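Local coordinates for protein NAD(P)-dependent oxidoreductase (Pseudomonas putida, PDB 7A3W) that probably reduces imines with NADPH as the hydride source, and serves as a biocatalyst for conjugate reduction and reductive amination, at residues D228-A232 and S233-G237; M218-D221 and G222-A226; G194-L197 and A198-G202. All coordinates share one frame; numbering follows the deposited sequence.

Interaction 1. Residues D228-A232 and S233-G237; sequences DRIAA and SDYSG
The guanidinium of Arg229 lies along the irregular chain from Asp234 to Ser236 and meets it mainly through NH1, with Ser236 OG at its edge and in its plane. Asp234 O is also at this edge, slightly off the plane, and accepts from Arg229 NH1 at 2.9 Å. That bond arrives 43° out of the carbonyl plane of Asp234, so no lone pair is met squarely. The Arg229 NH1 bond to Ser236 OG is nearly straight but weak at 3.3 Å, and the carboxylate of Asp234 adds a long salt bridge, with OD1 4.0 Å from Arg229 NH1. The ring of Tyr235 has the Ser233 carbonyl carbon over one face, toward the rim, while Ile230 CG1 comes to its edge, 4.1 Å from Tyr235 CE1.

Arg229 reaches this far because its chain is extended from CG to NE, after a first torsion that sets CG anti to the carbonyl carbon (chi1 -79°). The backbone beneath closes as a Schellman motif: Ser233 takes positive phi, its N bonds to Ile230 O at 3.1 Å, and Asp234 N bonds to Arg229 O at 2.8 Å. One arginine therefore fastens the helix end through its carbonyl and the departing loop through its side chain.

Glu238 joins the polar cluster, forming a salt bridge with Arg229 NH2 and a hydrogen bond with Ser236 OG, and Asp285 is a long, weak ion partner of Arg229 NE. The Arg229 side chain, about 10 Å from the NADPH, touches Gln239 of its pocket, so the turn leads toward the cofactor. The turn ends helix 205-232 at the surface and starts the loop to helix 242-258. Helix 289-293 packs beside it, with Phe290 on Ile230 and Lys291 on Tyr235, while Val205 of the second subunit touches Ile230.

Interaction 2. Residues M218-D221 and G222-A226; sequences MLVD and GIKTA
Met218 to Thr225 make successive turns of one alpha helix, 205-232, in the C-terminal reductive aminase-like domain, and the contact is the usual i to i+4 pairing within it, reinforced by a threonine whose hydroxyl turns back onto the backbone. Gly222 N bonds to Met218 O at 2.7 Å and Ile223 N to Leu219 O at 2.9 Å, whereas Lys224 N to Val220 O is weak. The buried flank carries Leu219 and Ile223, which cross at an angle with Leu219 CG 3.9 Å from Ile223 CD1. Val220 and Lys224 run side by side in the same direction, so the aliphatic end of the lysine, CE, lies 4.1 Å from Val220 CG1.

The second subunit covers this part of the helix: its Ala187 packs on Leu219, its Trp191 on Ile223, and its Lys131 forms a salt bridge with Asp221 OD1. The segment is thus part of the dimer interface.

Asp221 O is gripped twice, by Thr225 N at 2.9 Å and by Thr225 OG1. Replacing Thr225 with a valine would probably cost Asp221 O the second of these two bonds, leaving the amide of the same residue to hold it. With Thr225 OG1 anti to its own carbonyl carbon (chi1 -58°), the hydroxyl meets Asp221 O at 2.8 Å, from 43° above the carbonyl plane.

Interaction 3. Residues G194-L197 and A198-G202; sequences GAVL and ASCAG
Ala198 and Leu197, neighbours in the last turns of helix 173-200, are the residues most enclosed by this contact, followed by Cys200. Ala198 sits against the turn before it: its N bonds to Gly194 O at 2.8 Å, and its CB lies 3.5 Å from that same Gly194 O. A methyl this close to the preceding carbonyls follows the helix wall, and Phe208 of helix 205-232 and Val203 also pack on Ala198.

Leu197 contributes mostly through its backbone. Its side chain leaves with CG on the far side from the backbone N (chi1 -175°) and packs, as Cys200 does, on Ala259 of the loop after helix 242-258. Ala201 N gives Leu197 O a weak bond, 3.3 Å long and bent to 127°, which marks the place where regular helical pairing gives out. Ala201 N also bonds to Ala198 O, at 2.9 Å.

Cys200 keeps the helical pattern, its N meeting Val196 O at 2.9 Å nearly in line with the carbonyl bond. Its SG is 4.3 Å from Val196 CG1, a loose apolar touch. From the second subunit, Phe290 reaches Val196 and His294 reaches both Ser199 and Cys200, so this helix end also belongs to the dimer interface.

The chain then leaves by a Schellman motif. Gly202, at positive phi, is its C-prime residue, with Gly202 N bonded to Ser199 O at 2.9 Å and Val203 N to Ala198 O. The chemistry is therefore that of a helix terminus rich in alanine and glycine, with Leu197 and Val196 as its larger apolar side chains: backbone bonds do the holding, the last amides turn back to carbonyls of the final turn, and the side chains serve the surrounding packing.

How the interactions relate
All three interactions lie in the C-terminal reductive aminase-like domain, on two consecutive helices. Interaction 3 comes first along the chain, at the end of helix 173-200; interactions 2 and 1 follow in series on helix 205-232, the latter running into the loop beyond it. Interactions 1 and 2 adjoin in sequence, their centres 13 Å apart. Interaction 3 stands apart, its centre about 25 Å from interaction 2 and 34 Å from interaction 1, with no touch between them. Schellman turns thus finish both helices, while interaction 2 is mid-helix. Each contact meets the second subunit, so this pair of helices contributes to the dimer interface at all three places.

Interaction 1. Residues D228-A232 and S233-G237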
ATOM      1  N   ASP B 228      -6.402 -11.842   9.609  1.00 20.68           N
ATOM      2  CA  ASP B 228      -7.214 -12.601  10.602  1.00 20.82           C
ATOM      3  C   ASP B 228      -7.996 -13.709   9.891  1.00 22.98           C
ATOM      4  O   ASP B 228      -8.029 -14.853  10.406  1.00 22.36           O
ATOM      5  CB  ASP B 228      -8.083 -11.680  11.434  1.00 21.88           C
ATOM      6  CG  ASP B 228      -7.301 -10.806  12.398  1.00 24.50           C
ATOM      7  OD1 ASP B 228      -6.073 -10.991  12.526  1.00 25.68           O
ATOM      8  OD2 ASP B 228      -7.927  -9.948  13.009  1.00 28.51           O
ATOM      9  N   ARG B 229      -8.540 -13.432   8.711  1.00 22.93           N
ATOM     10  CA  ARG B 229      -9.258 -14.452   7.909  1.00 24.00           C
ATOM     11  C   ARG B 229      -8.301 -15.549   7.439  1.00 25.24           C
ATOM     12  O   ARG B 229      -8.719 -16.714   7.473  1.00 25.36           O
ATOM     13  CB  ARG B 229      -9.959 -13.816   6.710  1.00 23.52           C
ATOM     14  CG  ARG B 229     -11.263 -13.138   7.087  1.00 23.13           C
ATOM     15  CD  ARG B 229     -11.863 -12.493   5.862  1.00 24.55           C
ATOM     16  NE  ARG B 229     -13.156 -11.886   6.063  1.00 24.91           N
ATOM     17  CZ  ARG B 229     -14.316 -12.547   6.064  1.00 26.94           C
ATOM     18  NH1 ARG B 229     -14.346 -13.863   5.904  1.00 26.34           N
ATOM     19  NH2 ARG B 229     -15.443 -11.882   6.245  1.00 25.92           N
ATOM     20  N   ILE B 230      -7.104 -15.203   6.960  1.00 23.09           N
ATOM     21  CA  ILE B 230      -6.114 -16.194   6.434  1.00 23.31           C
ATOM     22  C   ILE B 230      -5.666 -17.083   7.603  1.00 25.14           C
ATOM     23  O   ILE B 230      -5.616 -18.292   7.432  1.00 22.95           O
ATOM     24  CB  ILE B 230      -4.935 -15.504   5.713  1.00 23.49           C
ATOM     25  CG1 ILE B 230      -5.395 -14.761   4.452  1.00 23.12           C
ATOM     26  CG2 ILE B 230      -3.823 -16.490   5.392  1.00 24.35           C
ATOM     27  CD1 ILE B 230      -4.460 -13.639   4.004  1.00 23.62           C
ATOM     28  N   ALA B 231      -5.430 -16.495   8.775  1.00 25.67           N
ATOM     29  CA  ALA B 231      -5.043 -17.225  10.002  1.00 26.64           C
ATOM     30  C   ALA B 231      -6.124 -18.261  10.328  1.00 29.53           C
ATOM     31  O   ALA B 231      -5.746 -19.369  10.741  1.00 27.22           O
ATOM     32  CB  ALA B 231      -4.847 -16.282  11.161  1.00 24.13           C
ATOM     33  N   ALA B 232      -7.407 -17.893  10.179  1.00 27.70           N
ATOM     34  CA  ALA B 232      -8.574 -18.721  10.554  1.00 28.40           C
ATOM     35  C   ALA B 232      -9.027 -19.591   9.372  1.00 29.02           C
ATOM     36  O   ALA B 232      -9.936 -20.392   9.566  1.00 33.31           O
ATOM     37  CB  ALA B 232      -9.685 -17.842  11.052  1.00 30.48           C
ATOM     38  N   SER B 233      -8.401 -19.459   8.201  1.00 30.25           N
ATOM     39  CA  SER B 233      -8.909 -20.025   6.929  1.00 33.01           C
ATOM     40  C   SER B 233     -10.422 -19.756   6.806  1.00 32.95           C
ATOM     41  O   SER B 233     -11.182 -20.660   6.428  1.00 36.04           O
ATOM     42  CB  SER B 233      -8.575 -21.478   6.865  1.00 36.26           C
ATOM     43  OG  SER B 233      -8.787 -21.953   5.557  1.00 36.56           O
ATOM     44  N   ASP B 234     -10.860 -18.544   7.155  1.00 30.03           N
ATOM     45  CA  ASP B 234     -12.289 -18.141   7.195  1.00 28.99           C
ATOM     46  C   ASP B 234     -12.549 -17.133   6.076  1.00 27.39           C
ATOM     47  O   ASP B 234     -12.345 -15.919   6.297  1.00 21.33           O
ATOM     48  CB  ASP B 234     -12.664 -17.535   8.548  1.00 30.83           C
ATOM     49  CG  ASP B 234     -14.088 -17.003   8.581  1.00 34.95           C
ATOM     50  OD1 ASP B 234     -14.884 -17.390   7.692  1.00 38.25           O
ATOM     51  OD2 ASP B 234     -14.396 -16.204   9.489  1.00 39.65           O
ATOM     52  N   TYR B 235     -12.995 -17.614   4.921  1.00 24.06           N
ATOM     53  CA  TYR B 235     -13.121 -16.820   3.683  1.00 25.81           C
ATOM     54  C   TYR B 235     -14.589 -16.593   3.322  1.00 27.14           C
ATOM     55  O   TYR B 235     -14.839 -16.377   2.143  1.00 24.61           O
ATOM     56  CB  TYR B 235     -12.392 -17.543   2.553  1.00 26.96           C
ATOM     57  CG  TYR B 235     -10.919 -17.712   2.797  1.00 29.15           C
ATOM     58  CD1 TYR B 235     -10.119 -16.625   3.103  1.00 29.32           C
ATOM     59  CD2 TYR B 235     -10.328 -18.968   2.770  1.00 30.31           C
ATOM     60  CE1 TYR B 235      -8.759 -16.767   3.328  1.00 30.73           C
ATOM     61  CE2 TYR B 235      -8.968 -19.128   2.987  1.00 31.34           C
ATOM     62  CZ  TYR B 235      -8.180 -18.024   3.269  1.00 30.56           C
ATOM     63  OH  TYR B 235      -6.846 -18.128   3.497  1.00 28.23           O
ATOM     64  N   SER B 236     -15.508 -16.620   4.292  1.00 26.58           N
ATOM     65  CA  SER B 236     -16.950 -16.320   4.071  1.00 30.07           C
ATOM     66  C   SER B 236     -17.076 -14.955   3.376  1.00 31.08           C
ATOM     67  O   SER B 236     -16.379 -14.007   3.790  1.00 33.91           O
ATOM     68  CB  SER B 236     -17.737 -16.351   5.361  1.00 31.14           C
ATOM     69  OG  SER B 236     -17.327 -15.305   6.231  1.00 34.83           O
ATOM     70  N   GLY B 237     -17.949 -14.860   2.374  1.00 30.97           N
ATOM     71  CA  GLY B 237     -17.977 -13.750   1.406  1.00 30.79           C
ATOM     72  C   GLY B 237     -19.023 -12.698   1.713  1.00 26.78           C
ATOM     73  O   GLY B 237     -19.329 -11.938   0.803  1.00 25.37           O
TER

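Interaction 2. Residues M218-D221 and G222-A226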
ATOM      1  N   MET B 218      -7.942   2.525   4.795  1.00 19.42           N
ATOM      2  CA  MET B 218      -8.693   1.307   4.386  1.00 19.18           C
ATOM      3  C   MET B 218      -7.724   0.123   4.292  1.00 18.76           C
ATOM      4  O   MET B 218      -8.112  -0.977   4.717  1.00 17.42           O
ATOM      5  CB  MET B 218      -9.405   1.488   3.048  1.00 19.63           C
ATOM      6  CG  MET B 218     -10.259   0.291   2.614  1.00 21.11           C
ATOM      7  SD  MET B 218     -11.333   0.840   1.264  1.00 20.96           S
ATOM      8  CE  MET B 218     -11.942  -0.707   0.589  1.00 23.72           C
ATOM      9  N   LEU B 219      -6.506   0.330   3.793  1.00 17.28           N
ATOM     10  CA  LEU B 219      -5.526  -0.767   3.589  1.00 19.44           C
ATOM     11  C   LEU B 219      -5.002  -1.248   4.949  1.00 18.05           C
ATOM     12  O   LEU B 219      -4.861  -2.458   5.155  1.00 17.94           O
ATOM     13  CB  LEU B 219      -4.406  -0.300   2.666  1.00 20.58           C
ATOM     14  CG  LEU B 219      -3.354  -1.363   2.334  1.00 22.75           C
ATOM     15  CD1 LEU B 219      -3.982  -2.516   1.559  1.00 23.39           C
ATOM     16  CD2 LEU B 219      -2.216  -0.762   1.516  1.00 24.38           C
ATOM     17  N   VAL B 220      -4.718  -0.340   5.877  1.00 19.57           N
ATOM     18  CA  VAL B 220      -4.332  -0.746   7.258  1.00 18.96           C
ATOM     19  C   VAL B 220      -5.394  -1.714   7.790  1.00 17.22           C
ATOM     20  O   VAL B 220      -5.016  -2.781   8.316  1.00 17.69           O
ATOM     21  CB  VAL B 220      -4.084   0.489   8.147  1.00 20.09           C
ATOM     22  CG1 VAL B 220      -4.125   0.176   9.626  1.00 21.26           C
ATOM     23  CG2 VAL B 220      -2.761   1.149   7.780  1.00 21.82           C
ATOM     24  N   ASP B 221      -6.677  -1.368   7.672  1.00 17.91           N
ATOM     25  CA  ASP B 221      -7.812  -2.176   8.194  1.00 19.82           C
ATOM     26  C   ASP B 221      -7.930  -3.461   7.365  1.00 19.01           C
ATOM     27  O   ASP B 221      -8.142  -4.542   7.959  1.00 19.30           O
ATOM     28  CB  ASP B 221      -9.114  -1.383   8.133  1.00 22.72           C
ATOM     29  CG  ASP B 221     -10.323  -2.209   8.507  1.00 24.42           C
ATOM     30  OD1 ASP B 221     -10.883  -2.880   7.609  1.00 27.13           O
ATOM     31  OD2 ASP B 221     -10.657  -2.215   9.697  1.00 30.12           O
ATOM     32  N   GLY B 222      -7.806  -3.349   6.040  1.00 16.79           N
ATOM     33  CA  GLY B 222      -7.920  -4.511   5.125  1.00 16.79           C
ATOM     34  C   GLY B 222      -6.851  -5.568   5.386  1.00 17.00           C
ATOM     35  O   GLY B 222      -7.134  -6.770   5.223  1.00 16.60           O
ATOM     36  N   ILE B 223      -5.631  -5.147   5.710  1.00 17.19           N
ATOM     37  CA  ILE B 223      -4.514  -6.081   6.027  1.00 18.01           C
ATOM     38  C   ILE B 223      -4.876  -6.814   7.326  1.00 19.74           C
ATOM     39  O   ILE B 223      -4.795  -8.027   7.364  1.00 19.87           O
ATOM     40  CB  ILE B 223      -3.174  -5.331   6.093  1.00 18.83           C
ATOM     41  CG1 ILE B 223      -2.703  -4.940   4.686  1.00 19.72           C
ATOM     42  CG2 ILE B 223      -2.127  -6.131   6.869  1.00 18.78           C
ATOM     43  CD1 ILE B 223      -1.615  -3.895   4.667  1.00 19.19           C
ATOM     44  N   LYS B 224      -5.282  -6.088   8.353  1.00 18.54           N
ATOM     45  CA  LYS B 224      -5.726  -6.717   9.630  1.00 20.77           C
ATOM     46  C   LYS B 224      -6.820  -7.755   9.363  1.00 19.37           C
ATOM     47  O   LYS B 224      -6.692  -8.920   9.809  1.00 17.92           O
ATOM     48  CB  LYS B 224      -6.219  -5.621  10.570  1.00 20.60           C
ATOM     49  CG  LYS B 224      -5.096  -4.785  11.129  1.00 26.64           C
ATOM     50  CD  LYS B 224      -5.546  -3.790  12.175  1.00 29.80           C
ATOM     51  CE  LYS B 224      -4.450  -2.794  12.475  1.00 33.55           C
ATOM     52  NZ  LYS B 224      -4.971  -1.605  13.188  1.00 38.19           N
ATOM     53  N   THR B 225      -7.845  -7.349   8.621  1.00 19.20           N
ATOM     54  CA  THR B 225      -9.027  -8.169   8.307  1.00 18.10           C
ATOM     55  C   THR B 225      -8.599  -9.416   7.542  1.00 17.66           C
ATOM     56  O   THR B 225      -8.989 -10.556   7.935  1.00 17.52           O
ATOM     57  CB  THR B 225     -10.062  -7.366   7.519  1.00 18.66           C
ATOM     58  OG1 THR B 225     -10.410  -6.231   8.308  1.00 21.07           O
ATOM     59  CG2 THR B 225     -11.300  -8.181   7.215  1.00 19.70           C
ATOM     60  N   ALA B 226      -7.849  -9.224   6.467  1.00 17.67           N
ATOM     61  CA  ALA B 226      -7.475 -10.350   5.593  1.00 16.79           C
ATOM     62  C   ALA B 226      -6.533 -11.290   6.372  1.00 17.93           C
ATOM     63  O   ALA B 226      -6.678 -12.505   6.228  1.00 19.04           O
ATOM     64  CB  ALA B 226      -6.833  -9.828   4.337  1.00 17.15           C
TER

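Interaction 3. Residues G194-L197 and A198-G202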
ATOM      1  N   GLY B 194      -2.609   4.985  -9.817  1.00 17.16           N
ATOM      2  CA  GLY B 194      -3.781   5.797  -9.443  1.00 17.95           C
ATOM      3  C   GLY B 194      -3.553   7.293  -9.631  1.00 18.29           C
ATOM      4  O   GLY B 194      -4.456   7.984 -10.148  1.00 17.74           O
ATOM      5  N   ALA B 195      -2.395   7.803  -9.215  1.00 18.66           N
ATOM      6  CA  ALA B 195      -2.075   9.241  -9.297  1.00 18.19           C
ATOM      7  C   ALA B 195      -2.088   9.643 -10.772  1.00 17.94           C
ATOM      8  O   ALA B 195      -2.610  10.730 -11.091  1.00 18.86           O
ATOM      9  CB  ALA B 195      -0.748   9.528  -8.651  1.00 19.08           C
ATOM     10  N   VAL B 196      -1.612   8.764 -11.650  1.00 18.23           N
ATOM     11  CA  VAL B 196      -1.597   9.048 -13.109  1.00 19.24           C
ATOM     12  C   VAL B 196      -3.041   9.082 -13.623  1.00 20.53           C
ATOM     13  O   VAL B 196      -3.397  10.064 -14.317  1.00 20.28           O
ATOM     14  CB  VAL B 196      -0.697   8.074 -13.874  1.00 18.73           C
ATOM     15  CG1 VAL B 196      -0.944   8.166 -15.367  1.00 19.38           C
ATOM     16  CG2 VAL B 196       0.767   8.312 -13.551  1.00 17.74           C
ATOM     17  N   LEU B 197      -3.870   8.097 -13.271  1.00 18.95           N
ATOM     18  CA  LEU B 197      -5.300   8.119 -13.684  1.00 19.07           C
ATOM     19  C   LEU B 197      -5.946   9.417 -13.191  1.00 18.58           C
ATOM     20  O   LEU B 197      -6.636  10.097 -13.982  1.00 17.86           O
ATOM     21  CB  LEU B 197      -6.025   6.880 -13.147  1.00 19.60           C
ATOM     22  CG  LEU B 197      -7.486   6.723 -13.603  1.00 20.59           C
ATOM     23  CD1 LEU B 197      -7.581   6.688 -15.122  1.00 21.33           C
ATOM     24  CD2 LEU B 197      -8.100   5.451 -13.039  1.00 20.55           C
ATOM     25  N   ALA B 198      -5.740   9.789 -11.935  1.00 16.98           N
ATOM     26  CA  ALA B 198      -6.379  10.999 -11.366  1.00 18.94           C
ATOM     27  C   ALA B 198      -5.960  12.231 -12.174  1.00 19.35           C
ATOM     28  O   ALA B 198      -6.817  13.040 -12.569  1.00 18.49           O
ATOM     29  CB  ALA B 198      -5.999  11.153  -9.933  1.00 19.18           C
ATOM     30  N   SER B 199      -4.659  12.338 -12.435  1.00 21.21           N
ATOM     31  CA  SER B 199      -4.050  13.440 -13.202  1.00 22.22           C
ATOM     32  C   SER B 199      -4.703  13.525 -14.586  1.00 22.06           C
ATOM     33  O   SER B 199      -5.002  14.665 -15.011  1.00 23.01           O
ATOM     34  CB  SER B 199      -2.551  13.276 -13.287  1.00 25.33           C
ATOM     35  OG  SER B 199      -2.003  14.228 -14.175  1.00 28.96           O
ATOM     36  N   CYS B 200      -4.931  12.386 -15.261  1.00 23.17           N
ATOM     37  CA  CYS B 200      -5.568  12.328 -16.597  1.00 23.19           C
ATOM     38  C   CYS B 200      -6.999  12.885 -16.532  1.00 24.94           C
ATOM     39  O   CYS B 200      -7.500  13.356 -17.569  1.00 25.27           O
ATOM     40  CB  CYS B 200      -5.585  10.926 -17.184  1.00 25.85           C
ATOM     41  SG  CYS B 200      -3.948  10.274 -17.627  1.00 27.99           S
ATOM     42  N   ALA B 201      -7.617  12.905 -15.348  1.00 22.72           N
ATOM     43  CA  ALA B 201      -8.985  13.405 -15.135  1.00 22.28           C
ATOM     44  C   ALA B 201      -8.940  14.817 -14.538  1.00 23.12           C
ATOM     45  O   ALA B 201     -10.005  15.325 -14.164  1.00 23.61           O
ATOM     46  CB  ALA B 201      -9.722  12.441 -14.238  1.00 20.90           C
ATOM     47  N   GLY B 202      -7.762  15.437 -14.488  1.00 22.68           N
ATOM     48  CA  GLY B 202      -7.576  16.835 -14.063  1.00 23.23           C
ATOM     49  C   GLY B 202      -7.488  16.957 -12.567  1.00 24.83           C
ATOM     50  O   GLY B 202      -7.573  18.095 -12.065  1.00 23.29           O
TER